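Local coordinates for AT-rich interactive domain-containing protein 4 (Arabidopsis thaliana, PDB 6LQF) that binds DNA through an ARID domain and, in the adjoining zinc-containing PHD finger, probably reads trimethylated histone H3 tails, in gene regulation, at residues Cys24-Glu27 / Glu28-Asp32; Arg40-Thr43 / Arg44-Pro47; Val107-Thr110 / Leu111-Tyr115; Tyr118-Glu121 / Tyr122-His126; Asp160-Pro163 / Gly164-Ala167. All coordinates share one frame; numbering follows the deposited sequence.

Contact 1: residues Cys24-Glu27 / Glu28-Asp32; sequences CSEE and EFLRD. With ZN (zinc ion), chain E.
E28 is held by the residue that starts its helix: its backbone N donates to S25 OG at 3.2 Å, an N-cap bond at an angle of 166°. S25 OG can turn back to that N-H because it sits between its own backbone N and carbonyl carbon (chi1 70°). The side chain of E28 runs past C24 SG, and its OE2 takes a hydrogen bond from the backbone N of A19. F29 N continues the first turn by donating to S25 O at 3.0 Å. The F29 CB packs 4.0 Å from C24 SG, while the ring leads off into the core, where it meets the rings of F67, Y70 and Y122. L30 lies alongside E26, the two pointing the same way, with L30 CD1 3.6 Å from E26 CG; the carboxylate beyond is engaged by R96 in a salt bridge. R31 runs beside E27 and grips a single oxygen with two nitrogens: R31 NE is 2.9 Å and R31 NH2 3.0 Å from E27 OE1. That oxygen lies in the guanidinium plane, but the carboxylate is turned 43° against it, and both nitrogens reach OE1 from the same face. This salt bridge is on the exposed side of the helix. D32, buried at the end of the segment, binds the zinc ion through OD2 at 2.1 Å, with H14, C16 and H126 completing the site. The arrangement is that of a serine-capped helix start with an i to i+4 salt bridge, here opening helix 26-39 of the ARID domain and carrying one ligand of its zinc site.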
# COMPACT_ATOMS: atom_id res chain seq x y z
N CYS A 24 7.38 6.46 -10.57
CA CYS A 24 7.27 5.41 -11.58
C CYS A 24 5.86 5.36 -12.16
O CYS A 24 4.88 5.40 -11.40
CB CYS A 24 7.62 4.08 -10.92
SG CYS A 24 7.70 2.66 -12.05
N SER A 25 5.76 5.24 -13.50
CA SER A 25 4.45 5.15 -14.12
C SER A 25 3.91 3.75 -13.97
O SER A 25 4.66 2.80 -13.71
CB SER A 25 4.50 5.52 -15.60
OG SER A 25 5.18 4.50 -16.35
N GLU A 26 2.59 3.66 -14.09
CA GLU A 26 1.93 2.39 -14.03
C GLU A 26 2.45 1.43 -15.09
O GLU A 26 2.68 0.26 -14.80
CB GLU A 26 0.41 2.55 -14.14
CG GLU A 26 -0.26 1.18 -14.13
CD GLU A 26 -1.77 1.24 -14.03
OE1 GLU A 26 -2.43 0.18 -14.15
OE2 GLU A 26 -2.29 2.34 -13.84
N GLU A 27 2.67 1.91 -16.31
CA GLU A 27 3.09 0.98 -17.35
C GLU A 27 4.51 0.46 -17.08
O GLU A 27 4.78 -0.76 -17.21
CB GLU A 27 2.99 1.64 -18.71
CG GLU A 27 3.69 0.84 -19.79
CD GLU A 27 2.95 0.92 -21.10
OE1 GLU A 27 3.51 0.37 -22.07
OE2 GLU A 27 1.84 1.52 -21.14
N GLU A 28 5.43 1.34 -16.70
CA GLU A 28 6.77 0.90 -16.36
C GLU A 28 6.77 -0.09 -15.20
O GLU A 28 7.47 -1.10 -15.23
CB GLU A 28 7.65 2.10 -16.00
CG GLU A 28 9.07 1.67 -15.71
CD GLU A 28 10.03 2.83 -15.48
OE1 GLU A 28 9.70 3.99 -15.80
OE2 GLU A 28 11.15 2.55 -14.99
N PHE A 29 5.95 0.18 -14.17
CA PHE A 29 5.83 -0.75 -13.06
C PHE A 29 5.33 -2.12 -13.51
O PHE A 29 5.94 -3.15 -13.18
CB PHE A 29 4.90 -0.16 -11.99
CG PHE A 29 4.59 -1.11 -10.91
CD1 PHE A 29 5.50 -1.30 -9.87
CD2 PHE A 29 3.39 -1.81 -10.90
CE1 PHE A 29 5.22 -2.26 -8.84
CE2 PHE A 29 3.12 -2.74 -9.84
CZ PHE A 29 4.04 -2.94 -8.84
N LEU A 30 4.20 -2.14 -14.23
CA LEU A 30 3.60 -3.42 -14.58
C LEU A 30 4.51 -4.23 -15.50
O LEU A 30 4.60 -5.46 -15.36
CB LEU A 30 2.24 -3.20 -15.25
CG LEU A 30 1.15 -2.70 -14.29
CD1 LEU A 30 -0.12 -2.33 -15.09
CD2 LEU A 30 0.82 -3.74 -13.18
N ARG A 31 5.22 -3.57 -16.40
CA ARG A 31 6.15 -4.31 -17.26
C ARG A 31 7.28 -4.89 -16.43
O ARG A 31 7.71 -6.03 -16.69
CB ARG A 31 6.65 -3.39 -18.39
CG ARG A 31 5.54 -3.07 -19.38
CD ARG A 31 6.13 -2.36 -20.59
NE ARG A 31 5.08 -1.99 -21.53
CZ ARG A 31 4.60 -2.82 -22.46
NH1 ARG A 31 5.05 -4.07 -22.54
NH2 ARG A 31 3.63 -2.42 -23.28
N ASP A 32 7.72 -4.16 -15.40
CA ASP A 32 8.77 -4.71 -14.55
C ASP A 32 8.24 -5.89 -13.71
O ASP A 32 8.97 -6.89 -13.50
CB ASP A 32 9.37 -3.63 -13.62
CG ASP A 32 10.66 -4.02 -13.06
OD1 ASP A 32 11.61 -4.36 -13.78
OD2 ASP A 32 10.73 -4.01 -11.82
ZN ZN E . 12.54 -4.59 -10.99

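Contact 2: residues Arg40-Thr43 / Arg44-Pro47; sequences RGHT and RLVP
T43 and H42 each send a carbonyl forward to a backbone N three residues on. T43 O accepts from V46 N at 3.1 Å, and H42 O accepts from L45 N at 3.0 Å, successive bonds that wind the chain into a short 3-10 turn. In both, the donor stands well above the carbonyl plane, 52° out of it at T43 O. H42 also meets the second segment through its side chain: CB packs 3.8 Å from L45 CD1, whereas the imidazole leads away and gives NE2 to the carboxylate of E121. The carbonyl O of R40 lies over one face of that ring. The turn follows directly on the end of helix 26-39, where G41, with positive phi (81°), closes a Schellman motif, so 40-47 is the reversal by which the ARID chain leaves this helix. R44 directs its chain outward with CG between the backbone N and the carbonyl carbon (chi1 75°). Its extended arm brings the guanidinium across L45, whose CD2 sits 3.8 Å above the centre of the plane, and the arginine packs on a phosphate of the bound DNA. L45 also packs against T117 and Y118 of helix 107-118, while V46 rests on M34, L37 and L38 of helix 26-39.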
# COMPACT_ATOMS: atom_id res chain seq x y z
N ARG A 40 11.30 -15.44 -12.27
CA ARG A 40 11.09 -16.30 -11.12
C ARG A 40 10.35 -17.60 -11.46
O ARG A 40 10.07 -18.44 -10.60
CB ARG A 40 10.33 -15.51 -10.06
CG ARG A 40 11.19 -14.36 -9.41
CD ARG A 40 12.40 -14.89 -8.65
NE ARG A 40 11.95 -15.79 -7.59
CZ ARG A 40 11.83 -15.46 -6.30
NH1 ARG A 40 12.18 -14.27 -5.85
NH2 ARG A 40 11.39 -16.38 -5.44
N GLY A 41 10.04 -17.77 -12.74
CA GLY A 41 9.40 -18.99 -13.17
C GLY A 41 7.90 -19.12 -12.98
O GLY A 41 7.35 -20.22 -13.18
N HIS A 42 7.22 -18.01 -12.69
CA HIS A 42 5.77 -18.09 -12.50
C HIS A 42 5.05 -17.78 -13.80
O HIS A 42 4.25 -16.81 -13.87
CB HIS A 42 5.29 -17.11 -11.40
CG HIS A 42 6.03 -17.23 -10.10
ND1 HIS A 42 6.23 -18.42 -9.43
CD2 HIS A 42 6.62 -16.28 -9.35
CE1 HIS A 42 6.93 -18.19 -8.32
NE2 HIS A 42 7.15 -16.89 -8.23
N THR A 43 5.36 -18.56 -14.82
CA THR A 43 4.84 -18.35 -16.17
C THR A 43 3.31 -18.28 -16.24
O THR A 43 2.78 -17.47 -17.00
CB THR A 43 5.38 -19.46 -17.12
OG1 THR A 43 5.01 -20.74 -16.61
CG2 THR A 43 6.87 -19.42 -17.12
N ARG A 44 2.61 -19.02 -15.38
CA ARG A 44 1.14 -19.03 -15.45
C ARG A 44 0.51 -17.68 -15.09
O ARG A 44 -0.66 -17.41 -15.44
CB ARG A 44 0.58 -20.12 -14.54
CG ARG A 44 0.63 -19.78 -13.07
CD ARG A 44 -0.17 -20.77 -12.22
NE ARG A 44 -0.47 -20.19 -10.92
CZ ARG A 44 -1.63 -19.59 -10.63
NH1 ARG A 44 -2.58 -19.52 -11.56
NH2 ARG A 44 -1.84 -19.08 -9.42
N LEU A 45 1.28 -16.83 -14.41
CA LEU A 45 0.78 -15.50 -14.01
C LEU A 45 0.88 -14.44 -15.10
O LEU A 45 0.32 -13.36 -14.92
CB LEU A 45 1.55 -15.00 -12.79
CG LEU A 45 1.42 -15.92 -11.59
CD1 LEU A 45 2.13 -15.29 -10.40
CD2 LEU A 45 -0.04 -16.16 -11.27
N VAL A 46 1.57 -14.73 -16.21
CA VAL A 46 1.73 -13.76 -17.28
C VAL A 46 1.10 -14.34 -18.55
O VAL A 46 1.73 -15.14 -19.24
CB VAL A 46 3.21 -13.41 -17.53
CG1 VAL A 46 3.33 -12.35 -18.61
CG2 VAL A 46 3.87 -12.91 -16.24
N PRO A 47 -0.15 -13.96 -18.84
CA PRO A 47 -0.89 -14.50 -19.98
C PRO A 47 -0.31 -14.02 -21.31
O PRO A 47 0.38 -13.00 -21.40
CB PRO A 47 -2.31 -13.93 -19.77
CG PRO A 47 -2.33 -13.28 -18.41
CD PRO A 47 -0.90 -12.89 -18.13

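Contact 3: residues Val107-Thr110 / Leu111-Tyr115; sequences VGNT and LKRHY. With nucleotides of chain D.
N109 and R113, one helical turn apart, share water 1: it donates to N109 OD1 at 2.8 Å and accepts a weak, long bond from R113 NE. The R113 arm passes slantwise over the end of N109, with amide and guanidinium planes 47° apart and N109 OD1 near the plane of the guanidinium, at its edge. The other end of the amide faces the DNA, where N109 ND2 donates to OP2 of DA6 of chain D at 2.9 Å (157°). N109 OD1 also lies 3.4 Å from the thymine methyl C7 of DT7 of chain D. An alanine here is likely to cost OP2 of that phosphate its amide donor and leave water 1 without the carbonyl it donates to. K112 supports the same phosphate: NZ reaches OP1 of DA6 of chain D at 3.2 Å, its chain bent at chi3 (80°), and is also bonded to N83. Further back, T110 OG1 holds waters 1 and 2, and is tied to G106 O before the helix. T110 CG2 packs beside H114, 3.5 Å from its NE2. On the buried side V107 CG2 lies 4.1 Å from L111 CG, the two side chains parallel. Helix 107-118 thus sets a polar flank against the DNA backbone, while V107 and L111 rest on L59 of strand 58-59 and on helix 87-91, and Y115 packs into helix 66-74.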
# COMPACT_ATOMS: atom_id res chain seq x y z
N VAL A 107 -12.97 -8.55 0.94
CA VAL A 107 -11.98 -7.99 0.07
C VAL A 107 -10.61 -7.90 0.71
O VAL A 107 -9.61 -8.05 0.02
CB VAL A 107 -12.42 -6.61 -0.47
CG1 VAL A 107 -12.26 -5.49 0.60
CG2 VAL A 107 -11.61 -6.28 -1.74
N GLY A 108 -10.53 -7.69 2.03
CA GLY A 108 -9.21 -7.69 2.63
C GLY A 108 -8.48 -9.00 2.46
O GLY A 108 -7.32 -9.05 2.06
N ASN A 109 -9.18 -10.10 2.73
CA ASN A 109 -8.56 -11.40 2.54
C ASN A 109 -8.17 -11.64 1.05
O ASN A 109 -7.09 -12.17 0.75
CB ASN A 109 -9.53 -12.50 3.01
CG ASN A 109 -8.91 -13.88 2.97
OD1 ASN A 109 -9.08 -14.58 1.97
ND2 ASN A 109 -8.23 -14.29 4.04
N THR A 110 -9.08 -11.26 0.16
CA THR A 110 -8.81 -11.39 -1.27
C THR A 110 -7.57 -10.60 -1.69
O THR A 110 -6.69 -11.11 -2.42
CB THR A 110 -10.03 -10.96 -2.06
OG1 THR A 110 -11.11 -11.86 -1.75
CG2 THR A 110 -9.74 -11.07 -3.54
N LEU A 111 -7.46 -9.35 -1.20
CA LEU A 111 -6.31 -8.53 -1.58
C LEU A 111 -5.00 -9.10 -1.03
O LEU A 111 -3.97 -9.05 -1.70
CB LEU A 111 -6.49 -7.09 -1.08
CG LEU A 111 -7.52 -6.30 -1.84
CD1 LEU A 111 -7.65 -4.94 -1.21
CD2 LEU A 111 -7.11 -6.12 -3.31
N LYS A 112 -5.04 -9.64 0.20
CA LYS A 112 -3.84 -10.25 0.74
C LYS A 112 -3.42 -11.47 -0.09
O LYS A 112 -2.22 -11.62 -0.36
CB LYS A 112 -4.08 -10.66 2.22
CG LYS A 112 -4.14 -9.41 3.10
CD LYS A 112 -4.71 -9.74 4.49
CE LYS A 112 -3.63 -10.32 5.29
NZ LYS A 112 -4.14 -10.69 6.69
N ARG A 113 -4.38 -12.28 -0.57
CA ARG A 113 -4.06 -13.43 -1.41
C ARG A 113 -3.48 -12.97 -2.75
O ARG A 113 -2.50 -13.52 -3.25
CB ARG A 113 -5.31 -14.28 -1.60
CG ARG A 113 -5.74 -15.08 -0.38
CD ARG A 113 -6.78 -16.18 -0.71
NE ARG A 113 -7.97 -15.66 -1.39
CZ ARG A 113 -8.11 -15.61 -2.71
NH1 ARG A 113 -7.12 -16.02 -3.49
NH2 ARG A 113 -9.21 -15.13 -3.25
N HIS A 114 -4.06 -11.91 -3.33
CA HIS A 114 -3.52 -11.44 -4.62
C HIS A 114 -2.13 -10.84 -4.42
O HIS A 114 -1.29 -10.96 -5.32
CB HIS A 114 -4.41 -10.37 -5.23
CG HIS A 114 -5.72 -10.87 -5.80
ND1 HIS A 114 -5.80 -11.97 -6.62
CD2 HIS A 114 -6.97 -10.34 -5.73
CE1 HIS A 114 -7.05 -12.12 -7.01
NE2 HIS A 114 -7.78 -11.15 -6.49
N TYR A 115 -1.90 -10.19 -3.25
CA TYR A 115 -0.60 -9.62 -3.04
C TYR A 115 0.43 -10.74 -2.93
O TYR A 115 1.51 -10.68 -3.54
CB TYR A 115 -0.59 -8.76 -1.77
CG TYR A 115 0.62 -7.85 -1.67
CD1 TYR A 115 1.87 -8.32 -1.21
CD2 TYR A 115 0.52 -6.52 -2.01
CE1 TYR A 115 2.97 -7.48 -1.11
CE2 TYR A 115 1.60 -5.70 -1.90
CZ TYR A 115 2.81 -6.17 -1.46
OH TYR A 115 3.88 -5.30 -1.38
P DA D 6 -7.44 -12.33 7.16
OP1 DA D 6 -6.23 -12.91 7.60
OP2 DA D 6 -7.61 -12.06 5.78
O5' DA D 6 -8.68 -13.19 7.61
C5' DA D 6 -8.83 -13.66 8.94
C4' DA D 6 -9.74 -14.86 8.99
O4' DA D 6 -11.11 -14.47 8.81
C3' DA D 6 -9.47 -15.94 7.95
O3' DA D 6 -9.70 -17.19 8.60
C2' DA D 6 -10.48 -15.61 6.87
C1' DA D 6 -11.66 -15.07 7.64
N9 DA D 6 -12.44 -14.04 6.95
C8 DA D 6 -11.94 -12.94 6.30
N7 DA D 6 -12.85 -12.13 5.86
C5 DA D 6 -14.04 -12.75 6.19
C6 DA D 6 -15.38 -12.40 5.99
N6 DA D 6 -15.76 -11.29 5.36
N1 DA D 6 -16.33 -13.22 6.47
C2 DA D 6 -15.94 -14.32 7.11
N3 DA D 6 -14.72 -14.76 7.36
C4 DA D 6 -13.80 -13.93 6.87
P DT D 7 -9.53 -18.58 7.85
OP1 DT D 7 -9.17 -19.55 8.84
OP2 DT D 7 -8.74 -18.44 6.68
O5' DT D 7 -11.01 -18.89 7.40
C5' DT D 7 -11.99 -19.03 8.40
C4' DT D 7 -13.31 -19.37 7.76
O4' DT D 7 -13.86 -18.19 7.16
C3' DT D 7 -13.27 -20.44 6.67
O3' DT D 7 -14.21 -21.41 7.13
C2' DT D 7 -13.74 -19.71 5.43
C1' DT D 7 -14.54 -18.56 5.99
N1 DT D 7 -14.58 -17.38 5.13
C2 DT D 7 -15.80 -16.81 4.89
O2 DT D 7 -16.83 -17.26 5.31
N3 DT D 7 -15.76 -15.68 4.12
C4 DT D 7 -14.64 -15.07 3.60
O4 DT D 7 -14.76 -14.06 2.94
C5 DT D 7 -13.39 -15.71 3.92
C7 DT D 7 -12.12 -15.13 3.39
C6 DT D 7 -13.42 -16.81 4.67
O HOH W 1 -10.92 -14.31 -0.12
O HOH W 2 -11.94 -14.03 -3.54

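Contact 4: residues Tyr118-Glu121 / Tyr122-His126; sequences YLLE and YEYAH. With ZN (zinc ion), chain E.
Y118 is linked to Y122 by a water: water 3 donates to Y118 O at 2.8 Å and accepts from Y122 N at 2.9 Å, bridging the break between two helices. L119 stands at the N-cap of the second, its carbonyl O taking the backbone N of E123 at 2.8 Å, and its side chain packs on helix 66-74. L120 crosses over Y124, with CD1 3.5 Å from the ring's CZ, while the carbonyl O of L120 lies over one face of the same ring and also accepts from Y124 N. L120 CG, anti to the backbone N (chi1 -176°), places CD1 there. Helix 120-124, short and set after helix 107-118, is the closing helix of the ARID domain and leads straight into its zinc site. E121 O receives A125 N at 3.0 Å, and its OE1 is hydrogen-bonded to H42. Just beyond that turn comes H126, whose ring is fixed from two sides. Its ND1 donates to Y122 O at 2.8 Å, with that oxygen in the ring plane, and NE2 binds the zinc ion at 2.0 Å. The Y122 ring lies against it, H126 CE1 3.1 Å above the tyrosine plane and offset toward the rim. The hydroxyl of Y122 bonds to D32, a second zinc ligand, while E123 OE1 is bonded to Y115 OH.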
# COMPACT_ATOMS: atom_id res chain seq x y z
N TYR A 118 1.06 -12.07 -6.67
CA TYR A 118 1.68 -11.26 -7.70
C TYR A 118 2.83 -10.41 -7.21
O TYR A 118 3.73 -10.04 -8.00
CB TYR A 118 0.64 -10.33 -8.35
CG TYR A 118 -0.35 -11.04 -9.22
CD1 TYR A 118 -0.01 -11.40 -10.53
CD2 TYR A 118 -1.63 -11.35 -8.74
CE1 TYR A 118 -0.92 -12.07 -11.34
CE2 TYR A 118 -2.57 -12.01 -9.56
CZ TYR A 118 -2.18 -12.37 -10.85
OH TYR A 118 -3.10 -13.00 -11.68
N LEU A 119 2.80 -10.02 -5.90
CA LEU A 119 3.63 -8.87 -5.49
C LEU A 119 4.58 -9.13 -4.33
O LEU A 119 5.51 -8.35 -4.14
CB LEU A 119 2.70 -7.69 -5.11
CG LEU A 119 1.87 -7.11 -6.26
CD1 LEU A 119 0.84 -6.05 -5.70
CD2 LEU A 119 2.83 -6.49 -7.24
N LEU A 120 4.42 -10.23 -3.57
CA LEU A 120 5.24 -10.35 -2.37
C LEU A 120 6.73 -10.58 -2.66
O LEU A 120 7.63 -9.89 -2.12
CB LEU A 120 4.69 -11.46 -1.52
CG LEU A 120 5.42 -11.59 -0.21
CD1 LEU A 120 5.44 -10.31 0.62
CD2 LEU A 120 4.68 -12.68 0.57
N GLU A 121 7.02 -11.53 -3.57
CA GLU A 121 8.40 -11.72 -3.97
C GLU A 121 8.98 -10.48 -4.63
O GLU A 121 10.12 -10.10 -4.41
CB GLU A 121 8.51 -12.91 -4.94
CG GLU A 121 8.12 -14.20 -4.22
CD GLU A 121 8.17 -15.43 -5.11
OE1 GLU A 121 8.32 -15.31 -6.36
OE2 GLU A 121 8.10 -16.53 -4.51
N TYR A 122 8.14 -9.84 -5.44
CA TYR A 122 8.56 -8.56 -6.05
C TYR A 122 8.93 -7.53 -5.01
O TYR A 122 9.96 -6.86 -5.13
CB TYR A 122 7.46 -8.04 -6.97
CG TYR A 122 7.84 -6.79 -7.76
CD1 TYR A 122 7.68 -5.50 -7.21
CD2 TYR A 122 8.33 -6.91 -9.06
CE1 TYR A 122 8.05 -4.39 -7.90
CE2 TYR A 122 8.68 -5.79 -9.81
CZ TYR A 122 8.54 -4.55 -9.21
OH TYR A 122 8.91 -3.43 -9.91
N GLU A 123 8.10 -7.41 -3.98
CA GLU A 123 8.40 -6.44 -2.90
C GLU A 123 9.78 -6.72 -2.28
O GLU A 123 10.58 -5.79 -2.11
CB GLU A 123 7.33 -6.51 -1.81
CG GLU A 123 7.62 -5.53 -0.63
CD GLU A 123 6.81 -5.91 0.65
OE1 GLU A 123 5.56 -6.02 0.60
OE2 GLU A 123 7.43 -6.11 1.71
N TYR A 124 10.04 -7.99 -1.97
CA TYR A 124 11.33 -8.33 -1.36
C TYR A 124 12.52 -8.01 -2.30
O TYR A 124 13.62 -7.68 -1.86
CB TYR A 124 11.38 -9.81 -0.99
CG TYR A 124 10.37 -10.31 0.05
CD1 TYR A 124 9.75 -9.45 0.94
CD2 TYR A 124 10.01 -11.65 0.07
CE1 TYR A 124 8.83 -9.95 1.90
CE2 TYR A 124 9.10 -12.15 1.00
CZ TYR A 124 8.51 -11.30 1.90
OH TYR A 124 7.60 -11.88 2.78
N ALA A 125 12.29 -8.13 -3.61
CA ALA A 125 13.39 -7.87 -4.56
C ALA A 125 13.55 -6.42 -4.98
O ALA A 125 14.38 -6.11 -5.85
CB ALA A 125 13.21 -8.72 -5.81
N HIS A 126 12.77 -5.51 -4.39
CA HIS A 126 12.89 -4.09 -4.73
C HIS A 126 13.08 -3.27 -3.46
O HIS A 126 13.14 -3.84 -2.37
CB HIS A 126 11.70 -3.63 -5.55
CG HIS A 126 11.70 -4.21 -6.92
ND1 HIS A 126 11.28 -5.51 -7.17
CD2 HIS A 126 12.16 -3.73 -8.10
CE1 HIS A 126 11.46 -5.79 -8.45
NE2 HIS A 126 12.01 -4.73 -9.03
ZN ZN E . 12.54 -4.59 -10.99
O HOH W 3 5.96 -11.12 -6.77

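Contact 5: residues Asp160-Pro163 / Gly164-Ala167; sequences DRRP and GLGA
An Asx turn in the PHD-type zinc finger frames this contact: D160 OD1 accepts from the backbone N of R162 at 3.2 Å, folding the loop after strand 154-156 back on itself. The same carboxylate also binds the arginine side chain. R162 grips it side-on, NE to D160 OD1 at 3.0 Å and NH1 to D160 OD2 at 2.7 Å, both on syn lone pairs and nearly in the guanidinium plane, with N-H angles of 171° and 165°. Across the turn L165 meets this pair, its CD1 3.4 Å from D160 CG and lying close to both carboxylate oxygens. L165 CG approaches R162 O at 3.5 Å. Between them G164 (phi 89°) makes the bend; any side chain there would run into the carbonyl O of P163. With an alanine in place of the aspartate, R162 NE and the turn would probably lose their acceptor and the guanidinium its paired charge. R162 NH1 also bonds to V180 O and NH2 to S185, while D160 OD2 takes a bond with the hydroxyl of Y179. D160 is probably kept ionised by three bonds from R162, and the pair, through V180, S185 and Y179, joins this loop to the chain around C181 and C184.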
# COMPACT_ATOMS: atom_id res chain seq x y z
N ASP A 160 1.85 12.17 19.90
CA ASP A 160 1.12 13.42 19.75
C ASP A 160 0.26 13.57 21.02
O ASP A 160 -0.71 12.87 21.20
CB ASP A 160 0.28 13.41 18.46
CG ASP A 160 -0.33 14.74 18.18
OD1 ASP A 160 -0.45 15.59 19.11
OD2 ASP A 160 -0.71 14.97 17.01
N ARG A 161 0.64 14.48 21.90
CA ARG A 161 -0.06 14.60 23.19
C ARG A 161 -1.04 15.77 23.24
O ARG A 161 -1.50 16.16 24.32
CB ARG A 161 0.96 14.71 24.34
CG ARG A 161 1.86 13.49 24.50
CD ARG A 161 1.11 12.27 25.03
NE ARG A 161 0.77 12.45 26.45
CZ ARG A 161 0.18 11.54 27.21
NH1 ARG A 161 -0.09 11.81 28.48
NH2 ARG A 161 -0.16 10.36 26.71
N ARG A 162 -1.34 16.35 22.09
CA ARG A 162 -2.32 17.42 22.03
C ARG A 162 -3.71 16.96 22.43
O ARG A 162 -4.16 15.90 22.02
CB ARG A 162 -2.35 18.02 20.62
CG ARG A 162 -1.09 18.81 20.29
CD ARG A 162 -1.12 19.30 18.82
NE ARG A 162 -1.19 18.18 17.88
CZ ARG A 162 -1.46 18.31 16.59
NH1 ARG A 162 -1.52 17.25 15.83
NH2 ARG A 162 -1.70 19.51 16.07
N PRO A 163 -4.40 17.77 23.25
CA PRO A 163 -5.80 17.47 23.57
C PRO A 163 -6.72 17.54 22.34
O PRO A 163 -6.44 18.29 21.42
CB PRO A 163 -6.19 18.58 24.55
CG PRO A 163 -4.91 19.13 25.02
CD PRO A 163 -3.91 18.96 23.94
N GLY A 164 -7.81 16.79 22.34
CA GLY A 164 -8.80 16.98 21.29
C GLY A 164 -8.55 16.12 20.06
O GLY A 164 -9.23 16.27 19.04
N LEU A 165 -7.57 15.23 20.14
CA LEU A 165 -7.34 14.29 19.03
C LEU A 165 -8.38 13.21 19.10
O LEU A 165 -8.88 12.91 20.16
CB LEU A 165 -5.95 13.72 19.12
CG LEU A 165 -4.82 14.67 18.77
CD1 LEU A 165 -3.55 13.88 18.94
CD2 LEU A 165 -4.99 15.13 17.33
N GLY A 166 -8.73 12.58 17.98
CA GLY A 166 -9.71 11.53 18.10
C GLY A 166 -9.08 10.24 18.62
O GLY A 166 -7.90 10.22 18.93
N ALA A 167 -9.88 9.18 18.74
CA ALA A 167 -9.31 7.86 19.02
C ALA A 167 -8.60 7.38 17.77
O ALA A 167 -8.98 7.75 16.67
CB ALA A 167 -10.39 6.87 19.42

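In the fold
Contacts 1 to 4 belong to the ARID domain, contact 5 to the PHD finger, with its nearest atoms about 21 Å from contact 3. Contacts 1 and 4, centres 14 Å apart, meet at one zinc ion: each supplies a ligand, D32 and H126, and D32 OD2 lies 2.7 Å from Y122 OH. Contact 2 joins contact 4 at H42 NE2 and E121 OE1, 2.7 Å apart, and contact 3 does so where Y115 OH lies 2.7 Å from E123 OE1. Segments 118-126 therefore touch all three other ARID contacts. The DNA is reached directly by contact 3 and by R44 of contact 2, while the nearest atoms of contact 1 and the DNA are about 15 Å apart.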